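Nucleoporin NUP170 (Chaetomium thermophilum, PDB 5HAX) is a nuclear pore protein that probably serves as a structural scaffold component, pairing a beta-propeller domain with a helical domain. Local coordinates at residues D314-S326 with L337-P350. Sequence-based numbering, arbitrary orientation.
Sequences DTGCRLFLSATSS and LAPQSMQLQFVKFP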
# COMPACT_ATOMS: atom_id res chain seq x y z
N ASP A 314 4.34 4.30 -23.90
CA ASP A 314 5.35 5.36 -23.90
C ASP A 314 4.74 6.73 -24.14
O ASP A 314 5.43 7.74 -23.96
CB ASP A 314 6.43 5.08 -24.95
CG ASP A 314 5.88 4.87 -26.35
OD1 ASP A 314 6.58 4.24 -27.17
OD2 ASP A 314 4.76 5.32 -26.64
N THR A 315 3.46 6.80 -24.53
CA THR A 315 2.75 8.07 -24.65
C THR A 315 2.04 8.46 -23.36
O THR A 315 1.41 9.52 -23.32
CB THR A 315 1.73 7.99 -25.79
OG1 THR A 315 0.88 6.85 -25.60
CG2 THR A 315 2.43 7.89 -27.14
N GLY A 316 2.12 7.64 -22.32
CA GLY A 316 1.54 7.96 -21.04
C GLY A 316 0.13 7.45 -20.81
O GLY A 316 -0.49 7.85 -19.82
N CYS A 317 -0.38 6.58 -21.68
CA CYS A 317 -1.71 6.01 -21.49
C CYS A 317 -1.63 4.81 -20.57
O CYS A 317 -0.75 3.95 -20.73
CB CYS A 317 -2.31 5.60 -22.84
SG CYS A 317 -2.56 6.97 -23.99
N ARG A 318 -2.54 4.75 -19.60
CA ARG A 318 -2.67 3.61 -18.71
C ARG A 318 -3.77 2.71 -19.25
O ARG A 318 -4.95 3.09 -19.25
CB ARG A 318 -2.96 4.06 -17.28
CG ARG A 318 -1.72 4.50 -16.51
CD ARG A 318 -2.09 5.14 -15.18
NE ARG A 318 -2.46 6.55 -15.33
CZ ARG A 318 -3.03 7.28 -14.38
NH1 ARG A 318 -3.31 8.56 -14.61
NH2 ARG A 318 -3.31 6.75 -13.20
N LEU A 319 -3.39 1.52 -19.71
CA LEU A 319 -4.32 0.53 -20.25
C LEU A 319 -4.67 -0.45 -19.14
O LEU A 319 -3.78 -1.12 -18.60
CB LEU A 319 -3.71 -0.20 -21.44
CG LEU A 319 -2.95 0.64 -22.47
CD1 LEU A 319 -2.35 -0.26 -23.54
CD2 LEU A 319 -3.87 1.67 -23.10
N PHE A 320 -5.95 -0.56 -18.82
CA PHE A 320 -6.43 -1.47 -17.78
C PHE A 320 -7.10 -2.67 -18.43
O PHE A 320 -8.11 -2.51 -19.14
CB PHE A 320 -7.38 -0.75 -16.83
CG PHE A 320 -6.70 0.24 -15.94
CD1 PHE A 320 -6.26 -0.12 -14.68
CD2 PHE A 320 -6.48 1.54 -16.37
CE1 PHE A 320 -5.63 0.78 -13.86
CE2 PHE A 320 -5.84 2.46 -15.56
CZ PHE A 320 -5.41 2.07 -14.30
N LEU A 321 -6.55 -3.85 -18.20
CA LEU A 321 -7.00 -5.07 -18.86
C LEU A 321 -7.67 -6.00 -17.87
O LEU A 321 -7.18 -6.22 -16.76
CB LEU A 321 -5.83 -5.81 -19.51
CG LEU A 321 -5.09 -5.03 -20.60
CD1 LEU A 321 -3.78 -4.50 -20.05
CD2 LEU A 321 -4.88 -5.89 -21.83
N SER A 322 -8.81 -6.55 -18.29
CA SER A 322 -9.47 -7.62 -17.57
C SER A 322 -8.96 -8.97 -18.06
O SER A 322 -8.34 -9.08 -19.12
CB SER A 322 -10.99 -7.54 -17.76
OG SER A 322 -11.33 -7.78 -19.12
N ALA A 323 -9.23 -10.00 -17.26
CA ALA A 323 -8.98 -11.37 -17.66
C ALA A 323 -10.10 -12.23 -17.10
O ALA A 323 -10.60 -11.96 -16.00
CB ALA A 323 -7.62 -11.87 -17.16
N THR A 324 -10.51 -13.24 -17.86
CA THR A 324 -11.64 -14.08 -17.48
C THR A 324 -11.36 -15.52 -17.85
O THR A 324 -10.71 -15.80 -18.86
CB THR A 324 -12.93 -13.61 -18.17
OG1 THR A 324 -12.73 -13.56 -19.59
CG2 THR A 324 -13.33 -12.23 -17.67
N SER A 325 -11.84 -16.43 -17.01
CA SER A 325 -11.76 -17.86 -17.27
C SER A 325 -12.94 -18.30 -18.12
O SER A 325 -14.01 -17.68 -18.11
CB SER A 325 -11.73 -18.65 -15.97
OG SER A 325 -11.63 -20.04 -16.22
N SER A 326 -12.74 -19.37 -18.88
CA SER A 326 -13.81 -19.91 -19.70
C SER A 326 -14.93 -20.50 -18.85
O SER A 326 -16.09 -20.49 -19.26
CB SER A 326 -13.27 -20.97 -20.66
OG SER A 326 -12.07 -20.53 -21.28
N LEU A 337 -8.23 -21.08 -10.32
CA LEU A 337 -8.76 -21.21 -11.67
C LEU A 337 -7.99 -20.29 -12.60
O LEU A 337 -7.87 -19.09 -12.33
CB LEU A 337 -10.25 -20.88 -11.70
CG LEU A 337 -11.16 -22.01 -12.19
CD1 LEU A 337 -12.61 -21.64 -12.00
CD2 LEU A 337 -10.88 -22.35 -13.65
N ALA A 338 -7.48 -20.85 -13.69
CA ALA A 338 -6.65 -20.08 -14.61
C ALA A 338 -7.53 -19.31 -15.59
O ALA A 338 -8.48 -19.87 -16.13
CB ALA A 338 -5.72 -21.01 -15.38
N PRO A 339 -7.24 -18.03 -15.84
CA PRO A 339 -7.92 -17.33 -16.92
C PRO A 339 -7.44 -17.83 -18.27
O PRO A 339 -6.38 -18.45 -18.39
CB PRO A 339 -7.54 -15.86 -16.69
CG PRO A 339 -6.21 -15.94 -16.04
CD PRO A 339 -6.22 -17.18 -15.19
N GLN A 340 -8.23 -17.54 -19.31
CA GLN A 340 -7.91 -17.95 -20.66
C GLN A 340 -8.08 -16.83 -21.68
O GLN A 340 -7.79 -17.04 -22.86
CB GLN A 340 -8.77 -19.15 -21.08
CG GLN A 340 -8.53 -20.40 -20.24
CD GLN A 340 -7.11 -20.91 -20.34
OE1 GLN A 340 -6.42 -20.68 -21.34
NE2 GLN A 340 -6.65 -21.61 -19.30
N SER A 341 -8.52 -15.65 -21.25
CA SER A 341 -8.73 -14.52 -22.14
C SER A 341 -8.32 -13.25 -21.42
O SER A 341 -8.44 -13.15 -20.19
CB SER A 341 -10.19 -14.44 -22.60
OG SER A 341 -10.40 -13.32 -23.44
N MET A 342 -7.84 -12.27 -22.19
CA MET A 342 -7.46 -10.96 -21.67
C MET A 342 -7.90 -9.90 -22.66
O MET A 342 -7.69 -10.05 -23.87
CB MET A 342 -5.95 -10.87 -21.42
CG MET A 342 -5.46 -9.47 -21.06
SD MET A 342 -3.70 -9.42 -20.65
CE MET A 342 -3.69 -10.22 -19.06
N GLN A 343 -8.49 -8.83 -22.15
CA GLN A 343 -9.08 -7.80 -23.01
C GLN A 343 -8.83 -6.42 -22.43
O GLN A 343 -8.99 -6.20 -21.23
CB GLN A 343 -10.59 -8.03 -23.16
CG GLN A 343 -11.28 -7.02 -24.06
CD GLN A 343 -12.77 -7.29 -24.20
OE1 GLN A 343 -13.25 -8.35 -23.82
NE2 GLN A 343 -13.50 -6.32 -24.74
N LEU A 344 -8.43 -5.49 -23.30
CA LEU A 344 -8.32 -4.09 -22.91
C LEU A 344 -9.72 -3.50 -22.76
O LEU A 344 -10.47 -3.41 -23.74
CB LEU A 344 -7.51 -3.31 -23.94
CG LEU A 344 -7.51 -1.79 -23.77
CD1 LEU A 344 -7.12 -1.40 -22.35
CD2 LEU A 344 -6.59 -1.13 -24.78
N GLN A 345 -10.06 -3.09 -21.54
CA GLN A 345 -11.40 -2.62 -21.20
C GLN A 345 -11.48 -1.12 -20.97
O GLN A 345 -12.44 -0.49 -21.42
CB GLN A 345 -11.89 -3.33 -19.93
CG GLN A 345 -12.13 -4.82 -20.09
CD GLN A 345 -13.45 -5.13 -20.77
OE1 GLN A 345 -14.06 -4.26 -21.40
NE2 GLN A 345 -13.90 -6.37 -20.66
N PHE A 346 -10.50 -0.53 -20.29
CA PHE A 346 -10.58 0.85 -19.83
C PHE A 346 -9.22 1.52 -20.01
O PHE A 346 -8.18 0.90 -19.81
CB PHE A 346 -11.01 0.90 -18.36
CG PHE A 346 -10.93 2.27 -17.75
CD1 PHE A 346 -9.82 2.64 -17.01
CD2 PHE A 346 -11.95 3.18 -17.93
CE1 PHE A 346 -9.74 3.90 -16.45
CE2 PHE A 346 -11.88 4.44 -17.37
CZ PHE A 346 -10.77 4.80 -16.63
N VAL A 347 -9.25 2.80 -20.39
CA VAL A 347 -8.04 3.59 -20.61
C VAL A 347 -8.13 4.88 -19.81
O VAL A 347 -9.12 5.61 -19.92
CB VAL A 347 -7.83 3.91 -22.10
CG1 VAL A 347 -6.55 4.73 -22.30
CG2 VAL A 347 -7.79 2.64 -22.93
N LYS A 348 -7.10 5.16 -19.02
CA LYS A 348 -6.93 6.47 -18.39
C LYS A 348 -5.91 7.26 -19.21
O LYS A 348 -4.73 6.91 -19.25
CB LYS A 348 -6.48 6.34 -16.94
CG LYS A 348 -6.50 7.66 -16.16
CD LYS A 348 -7.92 8.19 -15.97
CE LYS A 348 -7.95 9.66 -15.56
NZ LYS A 348 -7.81 9.85 -14.10
N PHE A 349 -6.38 8.31 -19.88
CA PHE A 349 -5.51 9.12 -20.72
C PHE A 349 -4.73 10.13 -19.88
O PHE A 349 -5.11 10.44 -18.75
CB PHE A 349 -6.34 9.84 -21.78
CG PHE A 349 -6.81 8.95 -22.89
CD1 PHE A 349 -5.97 8.61 -23.94
CD2 PHE A 349 -8.10 8.45 -22.89
CE1 PHE A 349 -6.41 7.79 -24.96
CE2 PHE A 349 -8.54 7.62 -23.91
CZ PHE A 349 -7.69 7.30 -24.95
N PRO A 350 -3.64 10.66 -20.43
CA PRO A 350 -2.74 11.51 -19.63
C PRO A 350 -3.38 12.84 -19.27
O PRO A 350 -4.31 13.31 -19.95
CB PRO A 350 -1.54 11.74 -20.57
CG PRO A 350 -1.63 10.69 -21.61
CD PRO A 350 -3.08 10.37 -21.76
O HOH W 1 -2.57 8.00 -17.76
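Phe320 lies alongside Phe346 and points the same way, its CD2 reaching Phe346 CD1 at 3.6 Å with the ring planes turned 52° apart. Phe320 CD2 arrives at the edge of the Phe346 ring, close to its plane, while Lys348 CB flanks the edge of Phe320 itself. Cutting Phe320 back to an alanine is likely to leave Phe346 CD1 and Lys348 CB without their aromatic neighbour and the Phe346 ring freer to turn. Lys348, with CG anti to its backbone N (chi1 -171°), lays that carbon over one face of the Arg318 guanidinium, 3.7 Å from NH1. Both cationic ends meet Glu427, whose carboxylate probably offsets their like charges. A water accepts from Arg318 NE and donates to Gly316 O and Lys348 O, tying the side chain to both backbones.

On the other face of the sheet, Leu319 CB meets Leu344 CD1 at 3.7 Å, and Leu321 CD2 packs on Met342 CG. Between these faces, Phe320 O takes Gln345 N at 3.1 Å and, weakly, Phe346 N: a classic beta bulge that shifts the register by one residue. Gln345 NE2 adds a weak bond to Ser322 OG. Strand 307-313 continues the sheet beyond Leu319 and Leu321, making 318-324 and 341-348 adjacent antiparallel strands of one blade, as expected of the Nup133-type beta-propeller.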